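Local coordinates for protein type II restriction enzyme MspI (Moraxella sp., PDB 1SA3) that recognises the double-stranded DNA sequence 5'-CCGG-3' and cleaves it after the first cytosine, leaving 5'-phosphate ends, at residues R181-C186 and T243-T248; D132-C137 and L150-Q155; R170-L175 and A236-F241. All coordinates share one frame; numbering follows the deposited sequence.

Contact 1: residues R181-C186 and T243-T248. With nucleotides of chain B.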
loop_
_atom_site.group_PDB
_atom_site.type_symbol
_atom_site.label_atom_id
_atom_site.label_comp_id
_atom_site.label_asym_id
_atom_site.label_seq_id
_atom_site.Cartn_x
_atom_site.Cartn_y
_atom_site.Cartn_z
ATOM N N ARG E 181 -12.708 -2.211 9.374
ATOM C CA ARG E 181 -11.914 -3.401 9.633
ATOM C C ARG E 181 -11.547 -4.070 8.311
ATOM O O ARG E 181 -10.419 -4.520 8.130
ATOM C CB ARG E 181 -12.688 -4.382 10.518
ATOM C CG ARG E 181 -12.570 -4.085 12.003
ATOM C CD ARG E 181 -13.556 -4.921 12.805
ATOM N NE ARG E 181 -14.936 -4.532 12.524
ATOM C CZ ARG E 181 -15.999 -5.101 13.085
ATOM N NH1 ARG E 181 -15.839 -6.090 13.954
ATOM N NH2 ARG E 181 -17.220 -4.673 12.789
ATOM N N PHE E 182 -12.505 -4.125 7.389
ATOM C CA PHE E 182 -12.277 -4.739 6.080
ATOM C C PHE E 182 -11.125 -4.041 5.348
ATOM O O PHE E 182 -10.199 -4.690 4.856
ATOM C CB PHE E 182 -13.548 -4.647 5.229
ATOM C CG PHE E 182 -13.528 -5.514 3.991
ATOM C CD1 PHE E 182 -14.083 -6.789 4.014
ATOM C CD2 PHE E 182 -12.996 -5.039 2.796
ATOM C CE1 PHE E 182 -14.120 -7.584 2.862
ATOM C CE2 PHE E 182 -13.027 -5.825 1.639
ATOM C CZ PHE E 182 -13.595 -7.104 1.675
ATOM N N ILE E 183 -11.179 -2.716 5.279
ATOM C CA ILE E 183 -10.139 -1.963 4.590
ATOM C C ILE E 183 -8.783 -2.094 5.272
ATOM O O ILE E 183 -7.781 -2.399 4.629
ATOM C CB ILE E 183 -10.487 -0.469 4.504
ATOM C CG1 ILE E 183 -11.807 -0.283 3.756
ATOM C CG2 ILE E 183 -9.377 0.271 3.774
ATOM C CD1 ILE E 183 -12.441 1.070 3.955
ATOM N N ARG E 184 -8.756 -1.857 6.577
ATOM C CA ARG E 184 -7.509 -1.936 7.329
ATOM C C ARG E 184 -6.885 -3.327 7.227
ATOM O O ARG E 184 -5.674 -3.459 7.041
ATOM C CB ARG E 184 -7.762 -1.567 8.799
ATOM C CG ARG E 184 -6.510 -1.403 9.638
ATOM C CD ARG E 184 -6.865 -0.958 11.061
ATOM N NE ARG E 184 -7.493 0.361 11.091
ATOM C CZ ARG E 184 -6.837 1.514 11.016
ATOM N NH1 ARG E 184 -5.516 1.525 10.909
ATOM N NH2 ARG E 184 -7.504 2.664 11.055
ATOM N N TRP E 185 -7.705 -4.371 7.323
ATOM C CA TRP E 185 -7.166 -5.722 7.240
ATOM C C TRP E 185 -6.639 -6.044 5.839
ATOM O O TRP E 185 -5.600 -6.685 5.695
ATOM C CB TRP E 185 -8.219 -6.757 7.640
ATOM C CG TRP E 185 -7.671 -8.139 7.625
ATOM C CD1 TRP E 185 -7.015 -8.775 8.639
ATOM C CD2 TRP E 185 -7.651 -9.035 6.511
ATOM N NE1 TRP E 185 -6.585 -10.011 8.223
ATOM C CE2 TRP E 185 -6.962 -10.196 6.920
ATOM C CE3 TRP E 185 -8.148 -8.966 5.203
ATOM C CZ2 TRP E 185 -6.754 -11.286 6.065
ATOM C CZ3 TRP E 185 -7.942 -10.046 4.353
ATOM C CH2 TRP E 185 -7.250 -11.192 4.789
ATOM N N CYS E 186 -7.351 -5.599 4.810
ATOM C CA CYS E 186 -6.921 -5.854 3.440
ATOM C C CYS E 186 -5.540 -5.278 3.126
ATOM O O CYS E 186 -4.740 -5.925 2.452
ATOM C CB CYS E 186 -7.928 -5.282 2.438
ATOM S SG CYS E 186 -9.344 -6.349 2.129
ATOM N N THR E 243 -16.763 -0.097 0.716
ATOM C CA THR E 243 -15.383 -0.132 1.204
ATOM C C THR E 243 -14.452 0.818 0.463
ATOM O O THR E 243 -13.385 1.150 0.970
ATOM C CB THR E 243 -14.745 -1.531 1.078
ATOM O OG1 THR E 243 -14.750 -1.925 -0.298
ATOM C CG2 THR E 243 -15.486 -2.548 1.916
ATOM N N GLY E 244 -14.836 1.240 -0.737
ATOM C CA GLY E 244 -13.980 2.137 -1.493
ATOM C C GLY E 244 -12.848 1.405 -2.207
ATOM O O GLY E 244 -12.022 2.011 -2.893
ATOM N N LEU E 245 -12.797 0.094 -2.021
ATOM C CA LEU E 245 -11.789 -0.726 -2.680
ATOM C C LEU E 245 -12.469 -1.294 -3.918
ATOM O O LEU E 245 -13.698 -1.399 -3.958
ATOM C CB LEU E 245 -11.357 -1.878 -1.767
ATOM C CG LEU E 245 -10.672 -1.492 -0.455
ATOM C CD1 LEU E 245 -10.372 -2.754 0.344
ATOM C CD2 LEU E 245 -9.388 -0.725 -0.751
ATOM N N ASN E 246 -11.684 -1.650 -4.926
ATOM C CA ASN E 246 -12.250 -2.235 -6.132
ATOM C C ASN E 246 -12.129 -3.744 -5.999
ATOM O O ASN E 246 -11.021 -4.271 -5.875
ATOM C CB ASN E 246 -11.494 -1.761 -7.373
ATOM C CG ASN E 246 -11.410 -0.250 -7.456
ATOM O OD1 ASN E 246 -10.577 0.377 -6.803
ATOM N ND2 ASN E 246 -12.287 0.343 -8.248
ATOM N N TRP E 247 -13.271 -4.430 -5.999
ATOM C CA TRP E 247 -13.304 -5.886 -5.879
ATOM C C TRP E 247 -13.221 -6.568 -7.246
ATOM O O TRP E 247 -14.015 -6.279 -8.139
ATOM C CB TRP E 247 -14.613 -6.337 -5.211
ATOM C CG TRP E 247 -14.787 -5.938 -3.773
ATOM C CD1 TRP E 247 -14.299 -4.828 -3.160
ATOM C CD2 TRP E 247 -15.577 -6.630 -2.790
ATOM N NE1 TRP E 247 -14.736 -4.776 -1.853
ATOM C CE2 TRP E 247 -15.522 -5.872 -1.601
ATOM C CE3 TRP E 247 -16.327 -7.814 -2.807
ATOM C CZ2 TRP E 247 -16.189 -6.258 -0.433
ATOM C CZ3 TRP E 247 -16.995 -8.201 -1.641
ATOM C CH2 TRP E 247 -16.917 -7.420 -0.471
ATOM N N THR E 248 -12.274 -7.482 -7.414
ATOM C CA THR E 248 -12.172 -8.200 -8.679
ATOM C C THR E 248 -11.572 -9.581 -8.412
ATOM O O THR E 248 -11.660 -10.084 -7.284
ATOM C CB THR E 248 -11.352 -7.387 -9.723
ATOM O OG1 THR E 248 -11.288 -8.115 -10.955
ATOM C CG2 THR E 248 -9.954 -7.101 -9.212
ATOM P P DC B 4 -16.555 -10.242 -16.615
ATOM O OP1 DC B 4 -17.486 -10.811 -17.623
ATOM O OP2 DC B 4 -16.441 -10.880 -15.284
ATOM O "O5'" DC B 4 -15.105 -10.152 -17.269
ATOM C "C5'" DC B 4 -14.935 -9.520 -18.538
ATOM C "C4'" DC B 4 -13.496 -9.595 -18.988
ATOM O "O4'" DC B 4 -12.681 -8.708 -18.187
ATOM C "C3'" DC B 4 -12.833 -10.974 -18.911
ATOM O "O3'" DC B 4 -12.004 -11.177 -20.065
ATOM C "C2'" DC B 4 -11.962 -10.857 -17.674
ATOM C "C1'" DC B 4 -11.525 -9.413 -17.772
ATOM N N1 DC B 4 -11.036 -8.819 -16.517
ATOM C C2 DC B 4 -9.802 -8.161 -16.528
ATOM O O2 DC B 4 -9.192 -8.055 -17.605
ATOM N N3 DC B 4 -9.307 -7.657 -15.370
ATOM C C4 DC B 4 -10.000 -7.786 -14.237
ATOM N N4 DC B 4 -9.467 -7.294 -13.112
ATOM C C5 DC B 4 -11.272 -8.433 -14.203
ATOM C C6 DC B 4 -11.750 -8.927 -15.358
#
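F182 reaches from helix 179-188 to T243 and W247, and its course can be followed atom by atom. CB starts 4.4 Å from T243 CG2, and with CG anti to the backbone N (chi1 -167°) the ring is carried on toward the loop. CG comes closer to the same methyl, and CD2, on one side of the ring, touches CG2 at 3.6 Å. L245 CD1 sits at the ring edge near CD2. Farther out CE2 meets W247, and the tip, CZ, packs 3.4 Å from W247 CZ2. The two aromatic planes lie only 9° apart but are slid past one another, so overlap is slight.

The 243-248 segment joins an ST turn to the edge strand 246-249 of a three-stranded antiparallel sheet. T243 OG1 accepts from L245 N at 3.3 Å and from W247 NE1 at 3.2 Å, and it donates to G240 O, so three partners grip one buried hydroxyl. The bond from NE1, tilted 18° from the indole plane, helps hold the six-membered ring alongside F182. On the next helical position I183 presses its CD1 against T243 O, a tight 3.1 Å, while the two side chains slide past each other in opposite directions. L245 CD1 packs against C186, 4.1 Å from its CB. Farther along the strand, T248 OG1 accepts a bond of 2.9 Å from N4 of DC4 of chain B, an exocyclic amine on the major-groove edge of a cytosine, consistent with a part in base readout.

Contact 2: residues D132-C137 and L150-Q155; sequences DVETIC and LIRKHQ
D132 and Q155 pair where helix 133-140 begins. D132 OD1 accepts from Q155 NE2 at 2.8 Å, the donor standing above the carboxylate plane, while OD2 takes E134 N at 3.1 Å: D132 is the N-cap. V133 N gives its hydrogen to Q155 OE1 (2.7 Å), so the glutamine, extended beyond CG, uses both ends of its amide and the rotation of that group is fixed. The V133 branches divide the work: CG2 packs on I151 CG2 at 3.6 Å, and CG1 lies by R152 NH1. E134 follows, bent at chi2, and its OE2 meets the guanidinium edge in plane, with R152 NH2 at 3.2 Å and a weaker bond from NH1. This salt bridge belongs to a wider charge network, since E134 OE1 pairs with K148 and R152 NE with E149. C137 SG comes last, loosely against I151 CD1 at 4.4 Å. The axes of the two short helical segments approach to 10.3 Å, at 144° between their directions, roughly antiparallel, as in a helical hairpin. Strand 258-261 lies against I136, I151 and Q155 through M258, helix 165-175 covers I151 with L171, and helix 179-188 meets I136 through F182 and W185.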
loop_
_atom_site.group_PDB
_atom_site.type_symbol
_atom_site.label_atom_id
_atom_site.label_comp_id
_atom_site.label_asym_id
_atom_site.label_seq_id
_atom_site.Cartn_x
_atom_site.Cartn_y
_atom_site.Cartn_z
ATOM N N ASP E 132 -8.563 -15.543 -0.160
ATOM C CA ASP E 132 -9.707 -16.425 -0.282
ATOM C C ASP E 132 -10.731 -15.830 0.685
ATOM O O ASP E 132 -10.361 -15.226 1.691
ATOM C CB ASP E 132 -9.368 -17.842 0.168
ATOM C CG ASP E 132 -10.582 -18.732 0.180
ATOM O OD1 ASP E 132 -11.086 -19.056 -0.916
ATOM O OD2 ASP E 132 -11.047 -19.090 1.286
ATOM N N VAL E 133 -12.011 -16.008 0.387
ATOM C CA VAL E 133 -13.071 -15.477 1.229
ATOM C C VAL E 133 -12.936 -15.846 2.708
ATOM O O VAL E 133 -13.133 -15.003 3.577
ATOM C CB VAL E 133 -14.453 -15.951 0.709
ATOM C CG1 VAL E 133 -14.528 -17.475 0.762
ATOM C CG2 VAL E 133 -15.569 -15.325 1.530
ATOM N N GLU E 134 -12.595 -17.095 3.007
ATOM C CA GLU E 134 -12.485 -17.520 4.407
ATOM C C GLU E 134 -11.384 -16.767 5.157
ATOM O O GLU E 134 -11.510 -16.473 6.349
ATOM C CB GLU E 134 -12.224 -19.028 4.481
ATOM C CG GLU E 134 -13.357 -19.906 3.937
ATOM C CD GLU E 134 -14.619 -19.850 4.789
ATOM O OE1 GLU E 134 -14.552 -19.365 5.940
ATOM O OE2 GLU E 134 -15.680 -20.298 4.309
ATOM N N THR E 135 -10.304 -16.459 4.453
ATOM C CA THR E 135 -9.187 -15.744 5.049
ATOM C C THR E 135 -9.626 -14.329 5.420
ATOM O O THR E 135 -9.308 -13.830 6.503
ATOM C CB THR E 135 -8.011 -15.689 4.069
ATOM O OG1 THR E 135 -7.680 -17.024 3.674
ATOM C CG2 THR E 135 -6.788 -15.039 4.708
ATOM N N ILE E 136 -10.358 -13.685 4.517
ATOM C CA ILE E 136 -10.855 -12.333 4.753
ATOM C C ILE E 136 -11.812 -12.311 5.950
ATOM O O ILE E 136 -11.665 -11.507 6.878
ATOM C CB ILE E 136 -11.630 -11.813 3.531
ATOM C CG1 ILE E 136 -10.724 -11.820 2.299
ATOM C CG2 ILE E 136 -12.175 -10.427 3.819
ATOM C CD1 ILE E 136 -11.453 -11.572 0.991
ATOM N N CYS E 137 -12.805 -13.193 5.914
ATOM C CA CYS E 137 -13.790 -13.256 6.980
ATOM C C CYS E 137 -13.126 -13.505 8.329
ATOM O O CYS E 137 -13.503 -12.900 9.330
ATOM C CB CYS E 137 -14.832 -14.338 6.662
ATOM S SG CYS E 137 -15.941 -13.854 5.299
ATOM N N LEU E 150 -22.395 -13.938 0.308
ATOM C CA LEU E 150 -22.454 -12.962 -0.776
ATOM C C LEU E 150 -21.016 -12.667 -1.209
ATOM O O LEU E 150 -20.725 -12.523 -2.403
ATOM C CB LEU E 150 -23.165 -11.683 -0.316
ATOM C CG LEU E 150 -24.690 -11.816 -0.146
ATOM C CD1 LEU E 150 -25.254 -10.599 0.581
ATOM C CD2 LEU E 150 -25.345 -11.969 -1.512
ATOM N N ILE E 151 -20.114 -12.594 -0.236
ATOM C CA ILE E 151 -18.716 -12.364 -0.565
ATOM C C ILE E 151 -18.215 -13.578 -1.352
ATOM O O ILE E 151 -17.520 -13.430 -2.360
ATOM C CB ILE E 151 -17.849 -12.173 0.698
ATOM C CG1 ILE E 151 -18.290 -10.903 1.433
ATOM C CG2 ILE E 151 -16.366 -12.079 0.301
ATOM C CD1 ILE E 151 -17.625 -10.695 2.794
ATOM N N ARG E 152 -18.575 -14.778 -0.899
ATOM C CA ARG E 152 -18.149 -15.996 -1.582
ATOM C C ARG E 152 -18.703 -16.046 -3.001
ATOM O O ARG E 152 -18.043 -16.550 -3.906
ATOM C CB ARG E 152 -18.610 -17.250 -0.824
ATOM C CG ARG E 152 -17.934 -18.539 -1.296
ATOM C CD ARG E 152 -18.713 -19.794 -0.902
ATOM N NE ARG E 152 -18.981 -19.879 0.530
ATOM C CZ ARG E 152 -18.056 -20.049 1.474
ATOM N NH1 ARG E 152 -16.776 -20.156 1.156
ATOM N NH2 ARG E 152 -18.421 -20.122 2.747
ATOM N N LYS E 153 -19.921 -15.543 -3.193
ATOM C CA LYS E 153 -20.531 -15.536 -4.517
ATOM C C LYS E 153 -19.679 -14.681 -5.445
ATOM O O LYS E 153 -19.455 -15.038 -6.601
ATOM C CB LYS E 153 -21.948 -14.962 -4.473
ATOM C CG LYS E 153 -22.600 -14.870 -5.853
ATOM C CD LYS E 153 -24.021 -14.319 -5.786
ATOM C CE LYS E 153 -24.645 -14.200 -7.176
ATOM N NZ LYS E 153 -24.631 -15.502 -7.918
ATOM N N HIS E 154 -19.216 -13.548 -4.926
ATOM C CA HIS E 154 -18.379 -12.637 -5.700
ATOM C C HIS E 154 -17.089 -13.367 -6.076
ATOM O O HIS E 154 -16.624 -13.289 -7.215
ATOM C CB HIS E 154 -18.053 -11.396 -4.872
ATOM C CG HIS E 154 -17.616 -10.220 -5.690
ATOM N ND1 HIS E 154 -16.461 -10.223 -6.439
ATOM C CD2 HIS E 154 -18.194 -9.011 -5.890
ATOM C CE1 HIS E 154 -16.346 -9.066 -7.068
ATOM N NE2 HIS E 154 -17.384 -8.313 -6.751
ATOM N N GLN E 155 -16.512 -14.082 -5.115
ATOM C CA GLN E 155 -15.286 -14.822 -5.377
ATOM C C GLN E 155 -15.522 -15.863 -6.462
ATOM O O GLN E 155 -14.758 -15.952 -7.424
ATOM C CB GLN E 155 -14.790 -15.502 -4.098
ATOM C CG GLN E 155 -13.649 -16.501 -4.302
ATOM C CD GLN E 155 -12.986 -16.910 -2.986
ATOM O OE1 GLN E 155 -12.357 -16.089 -2.312
ATOM N NE2 GLN E 155 -13.131 -18.179 -2.616
#

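Contact 3: residues R170-L175 and A236-F241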
loop_
_atom_site.group_PDB
_atom_site.type_symbol
_atom_site.label_atom_id
_atom_site.label_comp_id
_atom_site.label_asym_id
_atom_site.label_seq_id
_atom_site.Cartn_x
_atom_site.Cartn_y
_atom_site.Cartn_z
ATOM N N ARG E 170 -27.762 -5.399 -0.720
ATOM C CA ARG E 170 -27.743 -6.219 0.490
ATOM C C ARG E 170 -26.323 -6.457 1.006
ATOM O O ARG E 170 -26.081 -6.441 2.216
ATOM C CB ARG E 170 -28.421 -7.566 0.219
ATOM C CG ARG E 170 -28.517 -8.480 1.439
ATOM C CD ARG E 170 -29.326 -7.833 2.556
ATOM N NE ARG E 170 -29.483 -8.720 3.706
ATOM C CZ ARG E 170 -30.052 -8.364 4.854
ATOM N NH1 ARG E 170 -30.520 -7.132 5.011
ATOM N NH2 ARG E 170 -30.157 -9.241 5.846
ATOM N N LEU E 171 -25.386 -6.692 0.093
ATOM C CA LEU E 171 -24.000 -6.914 0.500
ATOM C C LEU E 171 -23.489 -5.629 1.137
ATOM O O LEU E 171 -22.923 -5.641 2.229
ATOM C CB LEU E 171 -23.136 -7.293 -0.715
ATOM C CG LEU E 171 -21.605 -7.374 -0.525
ATOM C CD1 LEU E 171 -21.261 -8.176 0.709
ATOM C CD2 LEU E 171 -20.967 -8.017 -1.749
ATOM N N THR E 172 -23.715 -4.515 0.448
ATOM C CA THR E 172 -23.280 -3.209 0.919
ATOM C C THR E 172 -23.812 -2.935 2.317
ATOM O O THR E 172 -23.103 -2.415 3.180
ATOM C CB THR E 172 -23.780 -2.099 -0.013
ATOM O OG1 THR E 172 -23.232 -2.290 -1.323
ATOM C CG2 THR E 172 -23.380 -0.730 0.526
ATOM N N GLU E 173 -25.076 -3.288 2.520
ATOM C CA GLU E 173 -25.750 -3.095 3.794
ATOM C C GLU E 173 -25.131 -3.904 4.926
ATOM O O GLU E 173 -24.851 -3.362 5.997
ATOM C CB GLU E 173 -27.233 -3.457 3.646
ATOM C CG GLU E 173 -28.021 -3.426 4.938
ATOM C CD GLU E 173 -29.506 -3.652 4.713
ATOM O OE1 GLU E 173 -29.858 -4.625 4.014
ATOM O OE2 GLU E 173 -30.320 -2.859 5.238
ATOM N N LEU E 174 -24.914 -5.196 4.688
ATOM C CA LEU E 174 -24.346 -6.076 5.705
ATOM C C LEU E 174 -22.872 -5.807 6.003
ATOM O O LEU E 174 -22.383 -6.101 7.089
ATOM C CB LEU E 174 -24.511 -7.543 5.284
ATOM C CG LEU E 174 -25.932 -8.121 5.296
ATOM C CD1 LEU E 174 -25.909 -9.572 4.830
ATOM C CD2 LEU E 174 -26.503 -8.025 6.711
ATOM N N LEU E 175 -22.163 -5.245 5.039
ATOM C CA LEU E 175 -20.742 -4.984 5.214
ATOM C C LEU E 175 -20.481 -3.693 5.984
ATOM O O LEU E 175 -19.455 -3.554 6.651
ATOM C CB LEU E 175 -20.075 -4.920 3.839
ATOM C CG LEU E 175 -18.554 -4.971 3.748
ATOM C CD1 LEU E 175 -18.022 -6.242 4.393
ATOM C CD2 LEU E 175 -18.162 -4.912 2.271
ATOM N N ALA E 236 -22.791 7.962 -3.774
ATOM C CA ALA E 236 -23.964 7.313 -4.357
ATOM C C ALA E 236 -23.722 5.926 -4.946
ATOM O O ALA E 236 -24.517 5.006 -4.729
ATOM C CB ALA E 236 -24.576 8.223 -5.417
ATOM N N ARG E 237 -22.630 5.780 -5.692
ATOM C CA ARG E 237 -22.311 4.509 -6.327
ATOM C C ARG E 237 -21.903 3.415 -5.338
ATOM O O ARG E 237 -21.925 2.231 -5.675
ATOM C CB ARG E 237 -21.202 4.706 -7.365
ATOM C CG ARG E 237 -21.227 3.674 -8.481
ATOM C CD ARG E 237 -22.488 3.829 -9.329
ATOM N NE ARG E 237 -22.674 2.745 -10.294
ATOM C CZ ARG E 237 -23.042 1.508 -9.973
ATOM N NH1 ARG E 237 -23.269 1.187 -8.706
ATOM N NH2 ARG E 237 -23.191 0.590 -10.918
ATOM N N LYS E 238 -21.535 3.809 -4.122
ATOM C CA LYS E 238 -21.124 2.847 -3.098
ATOM C C LYS E 238 -20.019 1.931 -3.624
ATOM O O LYS E 238 -20.135 0.708 -3.558
ATOM C CB LYS E 238 -22.323 1.998 -2.661
ATOM C CG LYS E 238 -22.861 2.323 -1.273
ATOM C CD LYS E 238 -23.269 3.775 -1.146
ATOM C CE LYS E 238 -23.737 4.083 0.265
ATOM N NZ LYS E 238 -24.094 5.518 0.414
ATOM N N PRO E 239 -18.930 2.515 -4.150
ATOM C CA PRO E 239 -17.808 1.731 -4.689
ATOM C C PRO E 239 -17.351 0.638 -3.720
ATOM O O PRO E 239 -17.291 0.860 -2.513
ATOM C CB PRO E 239 -16.727 2.786 -4.906
ATOM C CG PRO E 239 -17.517 4.026 -5.191
ATOM C CD PRO E 239 -18.615 3.955 -4.166
ATOM N N GLY E 240 -17.030 -0.533 -4.255
ATOM C CA GLY E 240 -16.578 -1.628 -3.415
ATOM C C GLY E 240 -17.554 -1.975 -2.305
ATOM O O GLY E 240 -17.146 -2.331 -1.205
ATOM N N PHE E 241 -18.848 -1.870 -2.589
ATOM C CA PHE E 241 -19.867 -2.179 -1.593
ATOM C C PHE E 241 -19.649 -1.359 -0.329
ATOM O O PHE E 241 -19.835 -1.841 0.790
ATOM C CB PHE E 241 -19.848 -3.682 -1.295
ATOM C CG PHE E 241 -20.068 -4.523 -2.520
ATOM C CD1 PHE E 241 -21.323 -4.567 -3.129
ATOM C CD2 PHE E 241 -19.009 -5.192 -3.122
ATOM C CE1 PHE E 241 -21.514 -5.263 -4.325
ATOM C CE2 PHE E 241 -19.188 -5.888 -4.314
ATOM C CZ PHE E 241 -20.448 -5.921 -4.919
HETATM O O HOH W 1 -20.828 -1.171 3.274
#
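The backbone at F241 comes in beside the last turns of helix 165-175, with CA of T172 and CA of F241 only 4.4 Å apart, and K238, G240 and F241 all adopt left-handed backbone angles that curl the loop against the helix. A water bridges the two backbones beside this point, donating to T172 O at 2.6 Å and to F241 O at 2.8 Å, a link between two acceptors that need a donor between them.

F241 carries most of the apolar contact. L171 CD2 sits almost exactly over the ring centre, 3.5 Å from the centroid and 3° off the normal, a CH-pi contact in which the methyl touches all six carbons about equally. At the ring's edge, in its plane, T172 OG1 comes 3.5 Å from F241 CD1, though the hydroxyl's bond runs back to K168 O. The connection from helix 222-234 to strand 246-249 is thus laid over helix 165-175, and W247 of that strand meets F241 edge-to-face. L175, one turn on from L171, brings CD2 to 3.8 Å from F241 O and 4.1 Å from F241 CB. Toward the outside T172 CG2 packs on K238 CG at 3.6 Å. Beyond that point the lysine chain, bent at chi2, turns from the helix, and its NZ bonds to S234 O where helix 222-234 ends.

Contact 2 forms first along the chain, closing a short loop between helices 133-140 and 146-157 before the others begin. Helix 165-175 then opens contact 3 and helix 179-188 opens contact 1. Both stay open while the chain makes strands 203-210 and 213-221 of the five-stranded sheet and helix 222-234. The loop at 236-241 closes contact 3, and 243-248 closes contact 1, so these two cross rather than nest. H154 of contact 2 touches both F241 and W247, and G244 N probably hydrogen-bonds to P239 O, joining contacts 1 and 3. Together they tie four helices to the three-stranded sheet.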